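Local coordinates for protein soluble lytic murein transglycosylase (Pseudomonas aeruginosa, PDB 5OHU) that turns over the peptidoglycan of the cell wall as a lytic transglycosylase, acting both from chain ends and within chains, at residues Q347-S350 with L351-Q355; N357-E360 with P361-L364; R372-Y375 with G376-A380. All blocks are in the same frame, centred on the assembly; numbering follows the deposited sequence.

Interaction 1: Q347-S350 with L351-Q355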
# COMPACT_ATOMS: atom_id res chain seq x y z
N GLN A 347 -3.93 -25.72 -4.58
CA GLN A 347 -4.27 -27.07 -4.13
C GLN A 347 -4.65 -27.97 -5.30
O GLN A 347 -4.13 -29.08 -5.44
CB GLN A 347 -5.39 -27.03 -3.10
CG GLN A 347 -5.87 -28.43 -2.75
CD GLN A 347 -6.78 -28.44 -1.54
OE1 GLN A 347 -7.96 -28.72 -1.65
NE2 GLN A 347 -6.23 -28.12 -0.37
N ALA A 348 -5.56 -27.49 -6.16
CA ALA A 348 -5.93 -28.25 -7.35
C ALA A 348 -4.74 -28.48 -8.27
O ALA A 348 -4.53 -29.59 -8.76
CB ALA A 348 -7.05 -27.52 -8.10
N ARG A 349 -3.91 -27.44 -8.48
CA ARG A 349 -2.85 -27.53 -9.48
C ARG A 349 -1.68 -28.39 -8.99
O ARG A 349 -1.11 -29.17 -9.77
CB ARG A 349 -2.37 -26.13 -9.88
CG ARG A 349 -1.14 -26.11 -10.83
CD ARG A 349 -1.59 -26.58 -12.23
NE ARG A 349 -0.48 -26.68 -13.17
CZ ARG A 349 -0.45 -27.44 -14.27
NH1 ARG A 349 -1.48 -28.21 -14.58
NH2 ARG A 349 0.61 -27.44 -15.05
N SER A 350 -1.32 -28.29 -7.71
CA SER A 350 -0.27 -29.17 -7.21
C SER A 350 -0.73 -30.62 -7.20
O SER A 350 0.07 -31.52 -7.49
CB SER A 350 0.20 -28.73 -5.81
OG SER A 350 -0.84 -28.80 -4.85
N LEU A 351 -2.01 -30.87 -6.91
CA LEU A 351 -2.53 -32.24 -7.00
C LEU A 351 -2.42 -32.76 -8.44
O LEU A 351 -1.95 -33.88 -8.68
CB LEU A 351 -3.98 -32.30 -6.50
CG LEU A 351 -4.62 -33.70 -6.44
CD1 LEU A 351 -3.75 -34.69 -5.63
CD2 LEU A 351 -6.06 -33.69 -5.88
N GLN A 352 -2.84 -31.95 -9.41
CA GLN A 352 -2.76 -32.36 -10.80
C GLN A 352 -1.32 -32.64 -11.23
O GLN A 352 -1.05 -33.60 -11.97
CB GLN A 352 -3.40 -31.28 -11.67
CG GLN A 352 -3.21 -31.47 -13.16
CD GLN A 352 -3.88 -30.37 -13.98
OE1 GLN A 352 -3.87 -29.20 -13.60
NE2 GLN A 352 -4.43 -30.75 -15.12
N LEU A 353 -0.37 -31.86 -10.73
CA LEU A 353 1.03 -32.10 -11.07
C LEU A 353 1.57 -33.33 -10.33
O LEU A 353 2.38 -34.08 -10.88
CB LEU A 353 1.88 -30.87 -10.76
CG LEU A 353 1.73 -29.69 -11.73
CD1 LEU A 353 2.34 -28.39 -11.15
CD2 LEU A 353 2.32 -30.00 -13.12
N ALA A 354 1.11 -33.55 -9.09
CA ALA A 354 1.56 -34.72 -8.35
C ALA A 354 0.97 -36.00 -8.92
O ALA A 354 1.58 -37.07 -8.77
CB ALA A 354 1.17 -34.60 -6.88
N GLN A 355 -0.19 -35.92 -9.55
CA GLN A 355 -0.92 -37.09 -10.03
C GLN A 355 -1.58 -36.73 -11.35
O GLN A 355 -2.77 -36.40 -11.40
CB GLN A 355 -1.95 -37.56 -9.00
CG GLN A 355 -1.34 -38.15 -7.76
CD GLN A 355 -2.41 -38.56 -6.75
OE1 GLN A 355 -3.52 -38.93 -7.13
NE2 GLN A 355 -2.07 -38.49 -5.47

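Interaction 2: N357-E360 with P361-L364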
# COMPACT_ATOMS: atom_id res chain seq x y z
N ASN A 357 -2.80 -38.20 -13.72
CA ASN A 357 -3.91 -39.00 -14.22
C ASN A 357 -5.12 -39.01 -13.28
O ASN A 357 -6.13 -39.65 -13.60
CB ASN A 357 -3.43 -40.43 -14.48
CG ASN A 357 -2.35 -40.47 -15.55
OD1 ASN A 357 -2.37 -39.67 -16.50
ND2 ASN A 357 -1.39 -41.38 -15.41
N SER A 358 -5.07 -38.29 -12.16
CA SER A 358 -6.18 -38.25 -11.23
C SER A 358 -7.30 -37.35 -11.75
O SER A 358 -7.04 -36.29 -12.33
CB SER A 358 -5.71 -37.76 -9.86
OG SER A 358 -6.81 -37.58 -8.98
N LYS A 359 -8.54 -37.77 -11.52
CA LYS A 359 -9.69 -36.95 -11.89
C LYS A 359 -10.04 -35.93 -10.82
O LYS A 359 -10.83 -35.02 -11.08
CB LYS A 359 -10.91 -37.84 -12.16
CG LYS A 359 -11.09 -38.22 -13.63
CD LYS A 359 -10.10 -39.29 -14.05
CE LYS A 359 -10.06 -39.45 -15.57
NZ LYS A 359 -8.83 -40.17 -16.04
N GLU A 360 -9.47 -36.06 -9.63
CA GLU A 360 -9.83 -35.24 -8.49
C GLU A 360 -9.57 -33.74 -8.69
O GLU A 360 -10.32 -32.92 -8.13
CB GLU A 360 -9.07 -35.76 -7.27
CG GLU A 360 -9.52 -35.22 -5.94
CD GLU A 360 -8.89 -35.97 -4.78
OE1 GLU A 360 -8.27 -37.03 -5.03
OE2 GLU A 360 -9.04 -35.52 -3.63
N PRO A 361 -8.55 -33.31 -9.43
CA PRO A 361 -8.38 -31.86 -9.65
C PRO A 361 -9.56 -31.20 -10.37
O PRO A 361 -9.79 -30.01 -10.15
CB PRO A 361 -7.08 -31.77 -10.47
CG PRO A 361 -6.29 -32.96 -10.04
CD PRO A 361 -7.35 -34.06 -9.85
N ILE A 362 -10.32 -31.95 -11.18
CA ILE A 362 -11.45 -31.37 -11.92
C ILE A 362 -12.43 -30.67 -10.97
O ILE A 362 -12.72 -29.47 -11.12
CB ILE A 362 -12.18 -32.46 -12.72
CG1 ILE A 362 -11.29 -32.96 -13.86
CG2 ILE A 362 -13.52 -31.94 -13.24
CD1 ILE A 362 -11.87 -34.19 -14.53
N ALA A 363 -12.96 -31.41 -10.00
CA ALA A 363 -13.91 -30.81 -9.06
C ALA A 363 -13.28 -29.65 -8.30
O ALA A 363 -13.96 -28.66 -8.00
CB ALA A 363 -14.42 -31.87 -8.07
N LEU A 364 -12.00 -29.74 -7.97
CA LEU A 364 -11.35 -28.64 -7.27
C LEU A 364 -11.33 -27.38 -8.13
O LEU A 364 -11.69 -26.29 -7.66
CB LEU A 364 -9.94 -29.06 -6.84
CG LEU A 364 -9.88 -30.23 -5.84
CD1 LEU A 364 -8.45 -30.67 -5.60
CD2 LEU A 364 -10.58 -29.89 -4.51
O HOH W 1 -12.98 -34.32 -9.43

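Interaction 3: R372-Y375 with G376-A380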
# COMPACT_ATOMS: atom_id res chain seq x y z
N ARG A 372 -13.85 -14.23 -10.29
CA ARG A 372 -13.61 -13.26 -11.35
C ARG A 372 -12.19 -12.68 -11.33
O ARG A 372 -11.96 -11.62 -11.91
CB ARG A 372 -14.63 -12.13 -11.26
CG ARG A 372 -16.06 -12.62 -11.14
CD ARG A 372 -17.03 -11.71 -11.86
NE ARG A 372 -16.67 -11.55 -13.27
CZ ARG A 372 -17.40 -10.90 -14.16
NH1 ARG A 372 -18.55 -10.34 -13.80
NH2 ARG A 372 -16.99 -10.81 -15.41
N ASP A 373 -11.24 -13.35 -10.69
CA ASP A 373 -9.89 -12.80 -10.59
C ASP A 373 -8.90 -13.69 -11.34
O ASP A 373 -9.28 -14.63 -12.05
CB ASP A 373 -9.50 -12.59 -9.12
CG ASP A 373 -9.24 -13.89 -8.38
OD1 ASP A 373 -9.65 -14.97 -8.85
OD2 ASP A 373 -8.64 -13.82 -7.30
N PHE A 374 -7.61 -13.40 -11.16
CA PHE A 374 -6.55 -14.10 -11.88
C PHE A 374 -6.62 -15.61 -11.69
O PHE A 374 -6.51 -16.37 -12.65
CB PHE A 374 -5.18 -13.55 -11.45
CG PHE A 374 -4.00 -14.32 -11.98
CD1 PHE A 374 -3.56 -14.11 -13.30
CD2 PHE A 374 -3.34 -15.27 -11.20
CE1 PHE A 374 -2.48 -14.80 -13.83
CE2 PHE A 374 -2.24 -15.96 -11.72
CZ PHE A 374 -1.82 -15.73 -13.05
N TYR A 375 -6.80 -16.07 -10.44
CA TYR A 375 -6.81 -17.51 -10.19
C TYR A 375 -8.08 -18.18 -10.71
O TYR A 375 -8.06 -19.39 -11.00
CB TYR A 375 -6.63 -17.77 -8.69
CG TYR A 375 -5.28 -17.31 -8.17
CD1 TYR A 375 -4.11 -18.03 -8.45
CD2 TYR A 375 -5.16 -16.13 -7.43
CE1 TYR A 375 -2.86 -17.59 -8.01
CE2 TYR A 375 -3.91 -15.69 -6.97
CZ TYR A 375 -2.77 -16.44 -7.26
OH TYR A 375 -1.54 -16.00 -6.80
N GLY A 376 -9.20 -17.46 -10.82
CA GLY A 376 -10.35 -18.02 -11.51
C GLY A 376 -10.09 -18.24 -12.99
O GLY A 376 -10.49 -19.26 -13.55
N PHE A 377 -9.41 -17.29 -13.64
CA PHE A 377 -8.99 -17.49 -15.03
C PHE A 377 -8.09 -18.72 -15.16
O PHE A 377 -8.28 -19.54 -16.05
CB PHE A 377 -8.27 -16.24 -15.55
CG PHE A 377 -9.19 -15.07 -15.79
CD1 PHE A 377 -10.20 -15.14 -16.76
CD2 PHE A 377 -9.06 -13.90 -15.07
CE1 PHE A 377 -11.04 -14.04 -17.00
CE2 PHE A 377 -9.88 -12.83 -15.28
CZ PHE A 377 -10.87 -12.88 -16.24
N LEU A 378 -7.10 -18.85 -14.26
CA LEU A 378 -6.22 -20.01 -14.30
C LEU A 378 -7.00 -21.31 -14.16
O LEU A 378 -6.76 -22.27 -14.90
CB LEU A 378 -5.15 -19.92 -13.21
CG LEU A 378 -4.01 -18.91 -13.32
CD1 LEU A 378 -2.85 -19.46 -12.53
CD2 LEU A 378 -3.58 -18.63 -14.78
N ALA A 379 -7.93 -21.37 -13.20
CA ALA A 379 -8.74 -22.58 -13.05
C ALA A 379 -9.51 -22.89 -14.32
O ALA A 379 -9.56 -24.04 -14.77
CB ALA A 379 -9.69 -22.44 -11.86
N ALA A 380 -10.15 -21.87 -14.91
CA ALA A 380 -10.90 -22.11 -16.15
C ALA A 380 -9.97 -22.57 -17.26
O ALA A 380 -10.31 -23.48 -18.03
CB ALA A 380 -11.66 -20.86 -16.56

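Interaction 1: Q347-S350 with L351-Q355
Arg349 reaches forward along helix 341-354 to meet Gln352 and Leu353, the side chains three and four residues on. Its CG lies anti to the backbone N (chi1 174°), and a bend at the next torsion carries the outer chain obliquely forward, toward the later residues. At the edge of the guanidinium, in its plane, NH1 gives a weak hydrogen bond to Gln352 OE1 at 2.8 Å, the N-H...O angle being only 143°. Gln352 comes to it on an extended chain, and its amide stands almost perpendicular to the guanidinium, the planes 88° apart. Over one face of the same group lies Leu353, whose CD2 is 3.6 Å from Arg349 NH2, placed toward the rim. Beneath these side chains run ordinary i to i+4 bonds, among them Leu353 N to Arg349 O at 3.0 Å. Ser350 turns its OG back to Trp346 O, one turn earlier. Gln352 OE1 is also hydrogen-bonded to Tyr365 OH of helix 360-368, so this one carbonyl oxygen serves two donors. The arginine thus has an amide at its edge and a methyl on its face, a weak polar hold and an apolar one that together probably restrict the turning of the guanidinium.

Interaction 2: N357-E360 with P361-L364
Ser358 meets the ring of Pro361 at the start of helix 360-368, its OG 3.7 Å from Pro361 CD. The hydroxyl is carried anti to the backbone N of Ser358 (chi1 174°), which brings it within reach of the first turn's backbone. There it accepts the backbone N-H of Glu360 at 3.1 Å, a nearly straight capping bond (158°). The carbonyl of Ser358 faces the same proline, O lying 3.3 Å from Pro361 CD, a carbonyl-to-carbon packing contact.

At Lys359 the backbone does the work. Its O accepts from Ile362 N at 3.1 Å, with the donor well above the carbonyl plane, and it also takes a hydrogen bond from a water. That water in turn accepts from Ala363 N at 3.0 Å, bridging the carbonyl to an amide one residue further along the helix. The aliphatic part of the Lys359 side chain only brushes Ile362, CG to CD1 being 4.2 Å.

Glu360 extends its chain beyond CG and lies against Leu351 of helix 341-354, while its carbonyl oxygen is approached by Leu364 CG at 3.6 Å. Pro361 and Leu364 also face that preceding helix, resting on Gln352 and on Ala348 and Leu351 respectively, whereas Ile362 and Ala363 are exposed.

Proline fits this first turn because its nitrogen has no hydrogen to offer and the helix start asks no hydrogen bond of it. The early amides are met instead by a serine hydroxyl, a carbonyl three residues back and a bridging water, so solvent and a side chain share in satisfying the start of the helix at the surface.

Interaction 3: R372-Y375 with G376-A380
Phe374 sets its CG anti to the backbone N (chi1 172°), which swings the ring forward along helix 374-383 toward Leu378, one turn on. In Asp373, the N-cap, CG sits between the backbone N and the carbonyl carbon (chi1 72°), and this puts OD1 at Gly376 N, from which it accepts a hydrogen bond of 3.2 Å on the anti side and out of the carboxylate plane. The other oxygen, OD2, is hydrogen-bonded to Ser341 OG on helix 341-354.

Leu378 lays CG over one face of the Phe374 ring in a CH-pi contact, 4.1 Å from the ring centroid and displaced toward the rim. Its methyl CD1 also touches Phe374 CE2 at 3.6 Å. The Tyr375 ring is met on one face by Phe374 CD2, while its hydroxyl goes to Glu600, Gln612 and Arg342. Asp373 O receives Phe377 N at 3.1 Å, and the edge of the Phe377 ring lies against Phe374 CA.

What results is an aspartate N-cap followed by a first turn rich in aromatic side chains, a buried helix start that packs through Phe374 and Leu378 on helix 595-600, which overlaps the lysozyme-like transglycosylase SLT family sequence, and through Phe374 and Phe377 on helix 605-624 that follows it.

All three contacts are local, each within or at the start of one of three successive helices, 341-354, 360-368 and 374-383. Interactions 1 and 2 touch directly, Ala348 O lying 3.8 Å from Pro361 CB, so the first two helices pack side by side. Interaction 3 touches neither, its centre about 16 Å from that of interaction 1 and about 17 Å from that of interaction 2, yet it packs on the earlier part of helix 341-354, which carries interaction 1. Burial and chemistry change together: interaction 2 is a surface helix start completed by a hydroxyl and water, interaction 1 is partly buried and mixes polar with apolar holds, and interaction 3 is buried, with aromatic packing beside its carboxylate cap.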